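Side-chain contacts in multidrug resistance protein (PDB 1YC9), which probably forms the outer-membrane exit channel of a multidrug efflux system and could be involved in resistance to puromycin, acriflavine and tetraphenylarsonium chloride: residues 349-352 with 353-356; 139-142 with 143-146; 357-360 with 361-365; 365-368 with 369-373; 268-271 with 272-276. The protein carries 1 engineered substitution. One frame throughout, in Å; residues are numbered along the deposited sequence.

Contact 1. Residues 349-352 with 353-356; sequences LVQA and LHEI. Unlike the reference sequence in segment 353-356: H354 (reference Tyr), I356 (reference Val).
Q351 reaches both H354 and E355 because its CG stands opposite the backbone N (chi1 -169°) and the chain then folds over at chi2 (40°), laying the amide along the helix surface above the next turn. H354 also has its CG trans to N, which puts the ND1 edge of the imidazole against the oxygen end of that amide, while the carboxylate of E355 comes to the nitrogen end. Each half of the amide is then used. H354 ND1 donates to Q351 OE1 at 2.9 Å in an almost straight bond (169° at the hydrogen); the oxygen meets the ring at its edge, in the ring plane, and the ring stands nearly perpendicular to the amide. On the other side Q351 NE2 donates to E355 OE2 at 3.0 Å, meeting the carboxylate on its anti side, with the two groups again steeply turned against each other. Underneath, E355 N bonds to Q351 O at 3.0 Å, one of four consecutive backbone bonds of helix 326-391. Another flank is apolar: in one of its two conformers L349 CD1 comes to 4.3 Å from L353 CG, and both leucines pack on L256. V350, L353 and H354 face a second subunit, where they meet G225, P228 and A222. E355 is held twice, since its OE1 makes a salt bridge with R259. The chain of bonds fixes the amide's rotation and implies that ND1 of H354 probably carries a proton; the carboxylate, shared between an arginine and an amide, probably stays ionised.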
loop_
_atom_site.group_PDB
_atom_site.type_symbol
_atom_site.label_atom_id
_atom_site.label_comp_id
_atom_site.label_asym_id
_atom_site.label_seq_id
_atom_site.Cartn_x
_atom_site.Cartn_y
_atom_site.Cartn_z
ATOM N N LEU A 349 -14.363 12.981 3.847
ATOM C CA LEU A 349 -15.117 13.702 4.849
ATOM C C LEU A 349 -15.379 12.810 6.066
ATOM O O LEU A 349 -15.182 13.197 7.210
ATOM C CB LEU A 349 -16.439 14.128 4.248
ATOM C CG LEU A 349 -17.292 15.045 5.072
ATOM C CD1 LEU A 349 -16.421 16.114 5.722
ATOM C CD2 LEU A 349 -18.317 15.683 4.161
ATOM N N VAL A 350 -15.822 11.583 5.807
ATOM C CA VAL A 350 -16.135 10.656 6.885
ATOM C C VAL A 350 -14.887 10.361 7.708
ATOM O O VAL A 350 -14.916 10.422 8.948
ATOM C CB VAL A 350 -16.788 9.342 6.324
ATOM C CG1 VAL A 350 -16.789 8.272 7.406
ATOM C CG2 VAL A 350 -18.189 9.628 5.766
ATOM N N GLN A 351 -13.791 10.059 7.042
ATOM C CA GLN A 351 -12.558 9.770 7.710
ATOM C C GLN A 351 -12.025 10.971 8.504
ATOM O O GLN A 351 -11.463 10.764 9.584
ATOM C CB GLN A 351 -11.491 9.333 6.735
ATOM C CG GLN A 351 -10.227 8.739 7.417
ATOM C CD GLN A 351 -10.441 7.792 8.680
ATOM O OE1 GLN A 351 -11.511 7.042 8.882
ATOM N NE2 GLN A 351 -9.391 7.808 9.540
ATOM N N ALA A 352 -12.208 12.183 7.991
ATOM C CA ALA A 352 -11.727 13.376 8.692
ATOM C C ALA A 352 -12.552 13.605 9.959
ATOM O O ALA A 352 -12.001 13.914 11.006
ATOM C CB ALA A 352 -11.816 14.570 7.804
ATOM N N LEU A 353 -13.861 13.411 9.860
ATOM C CA LEU A 353 -14.733 13.532 11.002
ATOM C C LEU A 353 -14.406 12.452 12.067
ATOM O O LEU A 353 -14.510 12.709 13.260
ATOM C CB LEU A 353 -16.210 13.459 10.591
ATOM C CG LEU A 353 -16.792 14.651 9.791
ATOM C CD1 LEU A 353 -18.182 14.362 9.287
ATOM C CD2 LEU A 353 -16.806 15.947 10.602
ATOM N N HIS A 354 -14.004 11.256 11.626
ATOM C CA HIS A 354 -13.667 10.149 12.515
ATOM C C HIS A 354 -12.398 10.565 13.279
ATOM O O HIS A 354 -12.293 10.356 14.491
ATOM C CB HIS A 354 -13.423 8.919 11.652
ATOM C CG HIS A 354 -12.892 7.706 12.353
ATOM N ND1 HIS A 354 -12.247 6.698 11.662
ATOM C CD2 HIS A 354 -12.946 7.295 13.647
ATOM C CE1 HIS A 354 -11.932 5.722 12.498
ATOM N NE2 HIS A 354 -12.335 6.066 13.708
ATOM N N GLU A 355 -11.440 11.104 12.545
ATOM C CA GLU A 355 -10.151 11.467 13.120
ATOM C C GLU A 355 -10.314 12.549 14.184
ATOM O O GLU A 355 -9.780 12.427 15.318
ATOM C CB GLU A 355 -9.189 11.920 12.057
ATOM C CG GLU A 355 -8.561 10.750 11.315
ATOM C CD GLU A 355 -7.857 11.156 10.026
ATOM O OE1 GLU A 355 -7.524 12.353 9.864
ATOM O OE2 GLU A 355 -7.597 10.237 9.206
ATOM N N ILE A 356 -11.120 13.549 13.845
ATOM C CA ILE A 356 -11.441 14.620 14.809
ATOM C C ILE A 356 -12.248 14.106 15.986
ATOM O O ILE A 356 -11.935 14.454 17.128
ATOM C CB ILE A 356 -12.202 15.783 14.142
ATOM C CG1 ILE A 356 -11.280 16.416 13.123
ATOM C CG2 ILE A 356 -12.559 16.879 15.216
ATOM C CD1 ILE A 356 -11.986 17.135 11.992
#

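Contact 2. Residues 139-142 with 143-146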
loop_
_atom_site.group_PDB
_atom_site.type_symbol
_atom_site.label_atom_id
_atom_site.label_comp_id
_atom_site.label_asym_id
_atom_site.label_seq_id
_atom_site.Cartn_x
_atom_site.Cartn_y
_atom_site.Cartn_z
ATOM N N ALA A 139 1.525 17.195 2.102
ATOM C CA ALA A 139 2.855 16.593 2.179
ATOM C C ALA A 139 3.712 17.312 3.216
ATOM O O ALA A 139 4.431 16.659 4.003
ATOM C CB ALA A 139 3.594 16.597 0.805
ATOM N N ARG A 140 3.620 18.639 3.258
ATOM C CA ARG A 140 4.298 19.372 4.290
ATOM C C ARG A 140 3.840 18.901 5.675
ATOM O O ARG A 140 4.658 18.697 6.570
ATOM C CB ARG A 140 3.991 20.841 4.134
ATOM C CG ARG A 140 4.845 21.732 5.021
ATOM C CD ARG A 140 4.185 23.064 5.256
ATOM N NE ARG A 140 5.117 24.104 5.695
ATOM C CZ ARG A 140 5.044 24.736 6.859
ATOM N NH1 ARG A 140 4.139 24.388 7.764
ATOM N NH2 ARG A 140 5.905 25.704 7.143
ATOM N N LEU A 141 2.530 18.740 5.834
ATOM C CA LEU A 141 1.941 18.287 7.090
ATOM C C LEU A 141 2.411 16.895 7.461
ATOM O O LEU A 141 2.667 16.610 8.625
ATOM C CB LEU A 141 0.417 18.297 6.989
ATOM C CG LEU A 141 -0.530 18.608 8.157
ATOM C CD1 LEU A 141 -1.547 17.481 8.405
ATOM C CD2 LEU A 141 0.121 19.148 9.441
ATOM N N MET A 142 2.519 16.022 6.464
ATOM C CA MET A 142 2.930 14.643 6.698
ATOM C C MET A 142 4.385 14.576 7.151
ATOM O O MET A 142 4.754 13.734 7.970
ATOM C CB MET A 142 2.736 13.804 5.433
ATOM C CG MET A 142 3.218 12.369 5.560
ATOM S SD MET A 142 2.845 11.377 4.101
ATOM C CE MET A 142 3.744 12.278 2.841
ATOM N N ILE A 143 5.205 15.473 6.613
ATOM C CA ILE A 143 6.603 15.591 7.025
ATOM C C ILE A 143 6.738 16.112 8.454
ATOM O O ILE A 143 7.411 15.510 9.304
ATOM C CB ILE A 143 7.386 16.486 6.033
ATOM C CG1 ILE A 143 7.499 15.781 4.673
ATOM C CG2 ILE A 143 8.784 16.786 6.515
ATOM C CD1 ILE A 143 7.898 16.703 3.547
ATOM N N SER A 144 6.080 17.230 8.737
ATOM C CA SER A 144 6.272 17.843 10.030
ATOM C C SER A 144 5.651 16.980 11.122
ATOM O O SER A 144 6.248 16.816 12.165
ATOM C CB SER A 144 5.671 19.258 10.032
ATOM O OG SER A 144 4.315 19.169 9.692
ATOM N N THR A 145 4.470 16.415 10.900
ATOM C CA THR A 145 3.831 15.612 11.912
ATOM C C THR A 145 4.577 14.281 12.091
ATOM O O THR A 145 4.592 13.772 13.203
ATOM C CB THR A 145 2.354 15.349 11.680
ATOM O OG1 THR A 145 2.143 14.634 10.449
ATOM C CG2 THR A 145 1.594 16.623 11.560
ATOM N N SER A 146 5.155 13.718 11.023
ATOM C CA SER A 146 5.881 12.450 11.175
ATOM C C SER A 146 7.094 12.656 12.086
ATOM O O SER A 146 7.306 11.884 12.992
ATOM C CB SER A 146 6.253 11.843 9.822
ATOM O OG SER A 146 7.256 12.617 9.226
HETATM O O HOH W 1 2.608 21.551 8.274
#
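L141 O takes two bonds from T145: the hydroxyl OG1 donates to it at 2.7 Å and the backbone N at 2.9 Å, arriving from opposite faces of the carbonyl plane. The hydroxyl can bend back this way because OG1 sits between the backbone N and the carbonyl carbon (chi1 61°), which also brings CG2 to the side where L141 lies. One turn of helix 117-183 is thus closed twice at the same acceptor. S144 folds its hydroxyl back in the same manner; OG is 3.2 Å from R140 O and equally near L141 O, and its one proton cannot be assigned between them. A water bridges this hydroxyl to the guanidinium of R140, lying 3.3 Å from S144 OG and 3.3 Å from R140 NH1, from which it accepts. That arginine is further held by A24 O at NH1 and by N25 OD1 at NH2, so its end is committed to the N-terminal part of the chain. S146 OG turns back to I143 O at 2.9 Å, within the following turn. Apolar contact comes next: the CD2 methyl of L141 crosses T145 CG2 at 3.6 Å, slantwise. The CD1 methyl of I143, by contrast, lies against a backbone carbonyl, 3.5 Å from A139 O. Around the helix the faces are divided among several neighbours. I143 and S144 pack on helix 33-44, A139 and I143 on helix 47-67, and L141 and T145 meet H431 of helix 398-433; W26 covers S144 and T145, and no other subunit touches this turn.

Contact 3. Residues 357-360 with 361-365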
loop_
_atom_site.group_PDB
_atom_site.type_symbol
_atom_site.label_atom_id
_atom_site.label_comp_id
_atom_site.label_asym_id
_atom_site.label_seq_id
_atom_site.Cartn_x
_atom_site.Cartn_y
_atom_site.Cartn_z
ATOM N N ALA A 357 -13.231 13.224 15.729
ATOM C CA ALA A 357 -13.996 12.626 16.785
ATOM C C ALA A 357 -13.117 11.856 17.761
ATOM O O ALA A 357 -13.375 11.910 18.968
ATOM C CB ALA A 357 -15.105 11.722 16.270
ATOM N N ASP A 358 -12.092 11.164 17.249
ATOM C CA ASP A 358 -11.200 10.355 18.088
ATOM C C ASP A 358 -10.317 11.250 18.936
ATOM O O ASP A 358 -10.129 10.990 20.115
ATOM C CB ASP A 358 -10.323 9.438 17.261
ATOM C CG ASP A 358 -11.022 8.138 16.867
ATOM O OD1 ASP A 358 -12.238 7.997 17.042
ATOM O OD2 ASP A 358 -10.403 7.188 16.328
ATOM N N VAL A 359 -9.801 12.323 18.348
ATOM C CA VAL A 359 -8.975 13.255 19.103
ATOM C C VAL A 359 -9.775 13.850 20.276
ATOM O O VAL A 359 -9.281 13.905 21.400
ATOM C CB VAL A 359 -8.410 14.405 18.259
ATOM C CG1 VAL A 359 -7.704 15.423 19.191
ATOM C CG2 VAL A 359 -7.465 13.896 17.178
ATOM N N VAL A 360 -11.002 14.213 20.012
ATOM C CA VAL A 360 -11.911 14.743 21.026
ATOM C C VAL A 360 -12.187 13.692 22.099
ATOM O O VAL A 360 -12.052 13.941 23.298
ATOM C CB VAL A 360 -13.277 15.195 20.429
ATOM C CG1 VAL A 360 -14.280 15.532 21.532
ATOM C CG2 VAL A 360 -13.104 16.388 19.481
ATOM N N THR A 361 -12.518 12.490 21.670
ATOM C CA THR A 361 -12.756 11.414 22.603
ATOM C C THR A 361 -11.573 11.214 23.524
ATOM O O THR A 361 -11.727 11.144 24.743
ATOM C CB THR A 361 -13.053 10.117 21.822
ATOM O OG1 THR A 361 -14.373 10.210 21.264
ATOM C CG2 THR A 361 -13.093 8.946 22.725
ATOM N N SER A 362 -10.383 11.142 22.956
ATOM C CA SER A 362 -9.240 10.784 23.730
ATOM C C SER A 362 -8.769 11.970 24.603
ATOM O O SER A 362 -8.293 11.771 25.720
ATOM C CB SER A 362 -8.119 10.284 22.839
ATOM O OG SER A 362 -8.510 9.072 22.169
ATOM N N SER A 363 -8.884 13.152 24.047
ATOM C CA SER A 363 -8.531 14.371 24.764
ATOM C C SER A 363 -9.397 14.522 26.007
ATOM O O SER A 363 -8.877 14.802 27.083
ATOM C CB SER A 363 -8.621 15.580 23.819
ATOM O OG SER A 363 -7.612 15.406 22.849
ATOM N N GLN A 364 -10.691 14.318 25.865
ATOM C CA GLN A 364 -11.629 14.386 26.979
ATOM C C GLN A 364 -11.402 13.275 28.028
ATOM O O GLN A 364 -11.611 13.480 29.219
ATOM C CB GLN A 364 -13.063 14.310 26.478
ATOM C CG GLN A 364 -13.460 15.558 25.639
ATOM C CD GLN A 364 -14.935 15.569 25.211
ATOM O OE1 GLN A 364 -15.532 16.640 25.122
ATOM N NE2 GLN A 364 -15.517 14.400 24.970
ATOM N N ALA A 365 -11.021 12.088 27.586
ATOM C CA ALA A 365 -10.711 11.009 28.529
ATOM C C ALA A 365 -9.385 11.164 29.308
ATOM O O ALA A 365 -9.232 10.543 30.363
ATOM C CB ALA A 365 -10.728 9.663 27.800
#
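T361 and S363 each return a hydroxyl to the carbonyl four residues back. T361 OG1 donates to A357 O at 3.0 Å, and S363 OG donates to V359 O at 2.7 Å. Both carbonyls already receive the backbone N of the same residue, T361 N at 2.9 Å and S363 N at 2.8 Å, so each oxygen is gripped by two donors that come from opposite faces of its plane. In both cases the hydroxyl sits above that plane, by 35° at A357 and 39° at V359. Placing OG1 of T361 and OG of S363 beside the backbone N, trans to their own carbonyl carbons, is what lets them reach back over the preceding turn. The CG1 methyl of V359 then lies 3.7 Å from S363 OG. The side chains of V360 and Q364 run side by side in the same direction. V360 CG1 rests 3.7 Å from Q364 CD, a plain contact along an exposed flank. Farther out, a second subunit meets several of the polar groups. D358 OD1 and T361 OG1 both bond to its N218, and S362 OG bonds to its E211, while A357 packs on its P228. V359 and S362 turn to helix 398-433 of the same chain. Ser and Thr hydroxyls bonded to the i-4 carbonyl are a standard way of satisfying polar side chains inside helices; here they sit on a long helix packed between its own chain and the next subunit, as in the trimeric helical barrel of outer membrane factors.

Contact 4. Residues 365-368 with 369-373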
loop_
_atom_site.group_PDB
_atom_site.type_symbol
_atom_site.label_atom_id
_atom_site.label_comp_id
_atom_site.label_asym_id
_atom_site.label_seq_id
_atom_site.Cartn_x
_atom_site.Cartn_y
_atom_site.Cartn_z
ATOM N N ALA A 365 -11.021 12.088 27.586
ATOM C CA ALA A 365 -10.711 11.009 28.529
ATOM C C ALA A 365 -9.385 11.164 29.308
ATOM O O ALA A 365 -9.232 10.543 30.363
ATOM C CB ALA A 365 -10.728 9.663 27.800
ATOM N N LEU A 366 -8.467 11.983 28.831
ATOM C CA LEU A 366 -7.097 11.876 29.263
ATOM C C LEU A 366 -6.956 12.300 30.723
ATOM O O LEU A 366 -6.265 11.630 31.498
ATOM C CB LEU A 366 -6.153 12.702 28.402
ATOM C CG LEU A 366 -4.677 12.540 28.757
ATOM C CD1 LEU A 366 -4.177 11.086 28.719
ATOM C CD2 LEU A 366 -3.810 13.349 27.870
ATOM N N GLN A 367 -7.613 13.396 31.107
ATOM C CA GLN A 367 -7.323 13.946 32.449
ATOM C C GLN A 367 -7.670 12.973 33.563
ATOM O O GLN A 367 -6.893 12.799 34.470
ATOM C CB GLN A 367 -7.975 15.325 32.710
ATOM C CG GLN A 367 -7.436 15.965 34.031
ATOM C CD GLN A 367 -5.910 16.116 34.040
ATOM O OE1 GLN A 367 -5.311 16.785 33.171
ATOM N NE2 GLN A 367 -5.272 15.447 34.992
ATOM N N ALA A 368 -8.804 12.321 33.480
ATOM C CA ALA A 368 -9.229 11.360 34.482
ATOM C C ALA A 368 -8.315 10.149 34.531
ATOM O O ALA A 368 -8.058 9.619 35.629
ATOM C CB ALA A 368 -10.585 10.948 34.248
ATOM N N ARG A 369 -7.884 9.673 33.345
ATOM C CA ARG A 369 -6.859 8.611 33.283
ATOM C C ARG A 369 -5.585 8.984 34.045
ATOM O O ARG A 369 -5.096 8.215 34.888
ATOM C CB ARG A 369 -6.542 8.263 31.815
ATOM C CG ARG A 369 -7.705 7.588 31.132
ATOM C CD ARG A 369 -7.417 7.117 29.730
ATOM N NE ARG A 369 -6.395 6.059 29.783
ATOM C CZ ARG A 369 -5.872 5.503 28.698
ATOM N NH1 ARG A 369 -6.292 5.887 27.512
ATOM N NH2 ARG A 369 -4.932 4.565 28.813
ATOM N N ILE A 370 -5.065 10.176 33.767
ATOM C CA ILE A 370 -3.888 10.682 34.409
ATOM C C ILE A 370 -4.126 10.784 35.931
ATOM O O ILE A 370 -3.292 10.357 36.708
ATOM C CB ILE A 370 -3.498 12.029 33.803
ATOM C CG1 ILE A 370 -2.881 11.800 32.405
ATOM C CG2 ILE A 370 -2.528 12.860 34.727
ATOM C CD1 ILE A 370 -2.330 13.086 31.726
ATOM N N ASN A 371 -5.269 11.315 36.308
ATOM C CA ASN A 371 -5.640 11.514 37.712
ATOM C C ASN A 371 -5.627 10.211 38.493
ATOM O O ASN A 371 -4.959 10.114 39.524
ATOM C CB ASN A 371 -7.034 12.124 37.772
ATOM C CG ASN A 371 -7.015 13.637 37.521
ATOM O OD1 ASN A 371 -5.951 14.226 37.417
ATOM N ND2 ASN A 371 -8.208 14.270 37.429
ATOM N N LYS A 372 -6.340 9.211 37.985
ATOM C CA LYS A 372 -6.369 7.918 38.649
ATOM C C LYS A 372 -4.988 7.278 38.649
ATOM O O LYS A 372 -4.589 6.618 39.619
ATOM C CB LYS A 372 -7.405 6.987 38.035
ATOM C CG LYS A 372 -8.859 7.447 38.095
ATOM C CD LYS A 372 -9.407 7.870 39.486
ATOM C CE LYS A 372 -9.151 6.924 40.620
ATOM N NZ LYS A 372 -9.717 7.416 42.014
ATOM N N THR A 373 -4.229 7.455 37.579
ATOM C CA THR A 373 -2.906 6.846 37.533
ATOM C C THR A 373 -1.942 7.579 38.511
ATOM O O THR A 373 -1.128 6.936 39.162
ATOM C CB THR A 373 -2.358 6.849 36.103
ATOM O OG1 THR A 373 -3.296 6.212 35.207
ATOM C CG2 THR A 373 -1.095 6.018 36.035
#
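Q367 and N371 bring their amides together at an angle of 44° between planes, one helical turn apart. Q367 NE2 donates to N371 OD1 at 2.8 Å; the acceptor lies in the amide plane of Q367, but the donor stands well above the carbonyl plane of N371 (51° out of it). The bend at chi2 of Q367 (57°) carries its amide over the next turn, where NE2 passes 3.8 Å from I370 CG2. On another face L366 and I370 cross at a slant, with L366 CG 3.8 Å from I370 CD1 and the leucine methyls spread about the isoleucine end. L366 packs on A422 and I370 on L418 of helix 398-433, and this part of helix 326-391 lies in a predicted coiled coil, in keeping with the paired long helices of the outer membrane factor family. The aliphatic part of R369 runs back along the preceding turn, CG 3.4 Å from A365 O, while its own N makes a weak bond to the same carbonyl at 3.4 Å. Its guanidinium leads away to form a salt bridge with E211 of a second subunit, and A368 of the same turn packs on L207 there. T373 OG1 reaches R369 O at 2.7 Å from above the carbonyl plane, on the face opposite to T373 N, which bonds to that oxygen too.

Contact 5. Residues 268-271 with 272-276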
loop_
_atom_site.group_PDB
_atom_site.type_symbol
_atom_site.label_atom_id
_atom_site.label_comp_id
_atom_site.label_asym_id
_atom_site.label_seq_id
_atom_site.Cartn_x
_atom_site.Cartn_y
_atom_site.Cartn_z
ATOM N N ARG A 268 -10.790 16.960 -7.333
ATOM C CA ARG A 268 -10.691 15.795 -8.201
ATOM C C ARG A 268 -12.068 15.369 -8.647
ATOM O O ARG A 268 -12.244 14.949 -9.824
ATOM C CB ARG A 268 -9.949 14.673 -7.544
ATOM C CG ARG A 268 -8.472 14.922 -7.501
ATOM C CD ARG A 268 -7.654 13.713 -7.562
ATOM N NE ARG A 268 -6.293 14.179 -7.779
ATOM C CZ ARG A 268 -5.397 14.311 -6.837
ATOM N NH1 ARG A 268 -4.176 14.772 -7.161
ATOM N NH2 ARG A 268 -5.702 13.999 -5.566
ATOM N N ALA A 269 -13.044 15.550 -7.776
ATOM C CA ALA A 269 -14.449 15.330 -8.148
ATOM C C ALA A 269 -14.935 16.361 -9.203
ATOM O O ALA A 269 -15.573 16.024 -10.190
ATOM C CB ALA A 269 -15.342 15.292 -6.938
ATOM N N GLU A 270 -14.526 17.637 -9.052
ATOM C CA GLU A 270 -14.715 18.611 -10.123
ATOM C C GLU A 270 -14.092 18.222 -11.475
ATOM O O GLU A 270 -14.734 18.363 -12.496
ATOM C CB GLU A 270 -14.190 19.998 -9.706
ATOM C CG GLU A 270 -14.585 21.080 -10.714
ATOM C CD GLU A 270 -16.070 21.079 -11.009
ATOM O OE1 GLU A 270 -16.811 21.201 -10.014
ATOM O OE2 GLU A 270 -16.484 20.913 -12.205
ATOM N N ALA A 271 -12.850 17.744 -11.453
ATOM C CA ALA A 271 -12.135 17.325 -12.640
ATOM C C ALA A 271 -12.890 16.184 -13.326
ATOM O O ALA A 271 -13.161 16.248 -14.536
ATOM C CB ALA A 271 -10.750 16.876 -12.261
ATOM N N ALA A 272 -13.325 15.220 -12.510
ATOM C CA ALA A 272 -14.157 14.091 -13.013
ATOM C C ALA A 272 -15.467 14.533 -13.635
ATOM O O ALA A 272 -15.867 13.992 -14.652
ATOM C CB ALA A 272 -14.393 13.039 -11.910
ATOM N N ALA A 273 -16.159 15.503 -13.030
ATOM C CA ALA A 273 -17.371 16.060 -13.558
ATOM C C ALA A 273 -17.136 16.641 -14.942
ATOM O O ALA A 273 -17.910 16.442 -15.854
ATOM C CB ALA A 273 -17.926 17.166 -12.586
ATOM N N GLN A 274 -16.042 17.380 -15.097
ATOM C CA GLN A 274 -15.669 17.981 -16.375
ATOM C C GLN A 274 -15.416 16.896 -17.420
ATOM O O GLN A 274 -15.749 17.078 -18.596
ATOM C CB GLN A 274 -14.383 18.809 -16.238
ATOM C CG GLN A 274 -14.514 20.148 -15.407
ATOM C CD GLN A 274 -15.592 21.072 -15.923
ATOM O OE1 GLN A 274 -16.356 21.643 -15.156
ATOM N NE2 GLN A 274 -15.639 21.241 -17.206
ATOM N N GLN A 275 -14.780 15.805 -16.999
ATOM C CA GLN A 275 -14.515 14.676 -17.886
ATOM C C GLN A 275 -15.816 13.993 -18.375
ATOM O O GLN A 275 -15.841 13.442 -19.484
ATOM C CB GLN A 275 -13.522 13.697 -17.264
ATOM C CG GLN A 275 -12.165 14.326 -17.058
ATOM C CD GLN A 275 -11.203 13.558 -16.172
ATOM O OE1 GLN A 275 -9.997 13.838 -16.209
ATOM N NE2 GLN A 275 -11.702 12.659 -15.344
ATOM N N VAL A 276 -16.870 14.042 -17.578
ATOM C CA VAL A 276 -18.177 13.575 -17.993
ATOM C C VAL A 276 -18.635 14.494 -19.107
ATOM O O VAL A 276 -19.175 14.042 -20.126
ATOM C CB VAL A 276 -19.209 13.504 -16.819
ATOM C CG1 VAL A 276 -20.602 13.258 -17.321
ATOM C CG2 VAL A 276 -18.810 12.467 -15.823
#
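E270 and Q274 lie one turn apart and slant across each other, their carboxylate and amide planes 40° from each other. The carboxylate gets there through a chain that leaves opposite the backbone N (chi1 -171°) and then bends at chi2 (52°), folding the acid forward over the following turn, where E270 OE2 comes to 3.8 Å from Q274 CG. Beneath them lie four consecutive backbone bonds of helix 260-281, from A272 N to R268 O through Q275 N to A271 O; the one that joins this pair, Q274 N to E270 O, measures 3.1 Å. Van der Waals contacts are made mostly by methyls and methylenes against these carbonyls. A273 CB sits 3.4 Å from E270 O, and Q275 CG comes to 3.3 Å from A271 O, with the rest of that glutamine extended beyond. The alanines give the helix short side chains where it is covered: A271 meets E128 of helix 117-183, A272 packs on A341 and A273 on Y338 of helix 326-391, and Q274 lies over A120 and V123 of helix 117-183. Ionic contact comes from R268, whose NE makes a salt bridge with E128 and whose NH2 makes another with E135, both on helix 117-183. The short side chains are consistent with close approach of the neighbouring helices, while the two carboxylates probably balance the arginine's charge, and the paired salt bridges join helix 260-281 to helix 117-183.

Contacts 1, 3 and 4 follow one another along helix 326-391, with centres 13 Å apart from 1 to 3 and again from 3 to 4; contacts 3 and 4 share A365. All three touch the second subunit: P228 there packs on both contacts 1 and 3, and E211 meets contacts 3 and 4. Contacts 2 and 5 touch no other chain. Contact 2, on helix 117-183, lies nearest the chain's centre and about 8 Å from contact 1 at the nearest atoms, whereas contacts 4 and 5 are farthest apart, 48 Å between centres. Bound mercury ions lie about 10 Å from the I143 side chain, 12 Å from that of A269 and 14 Å from that of V350.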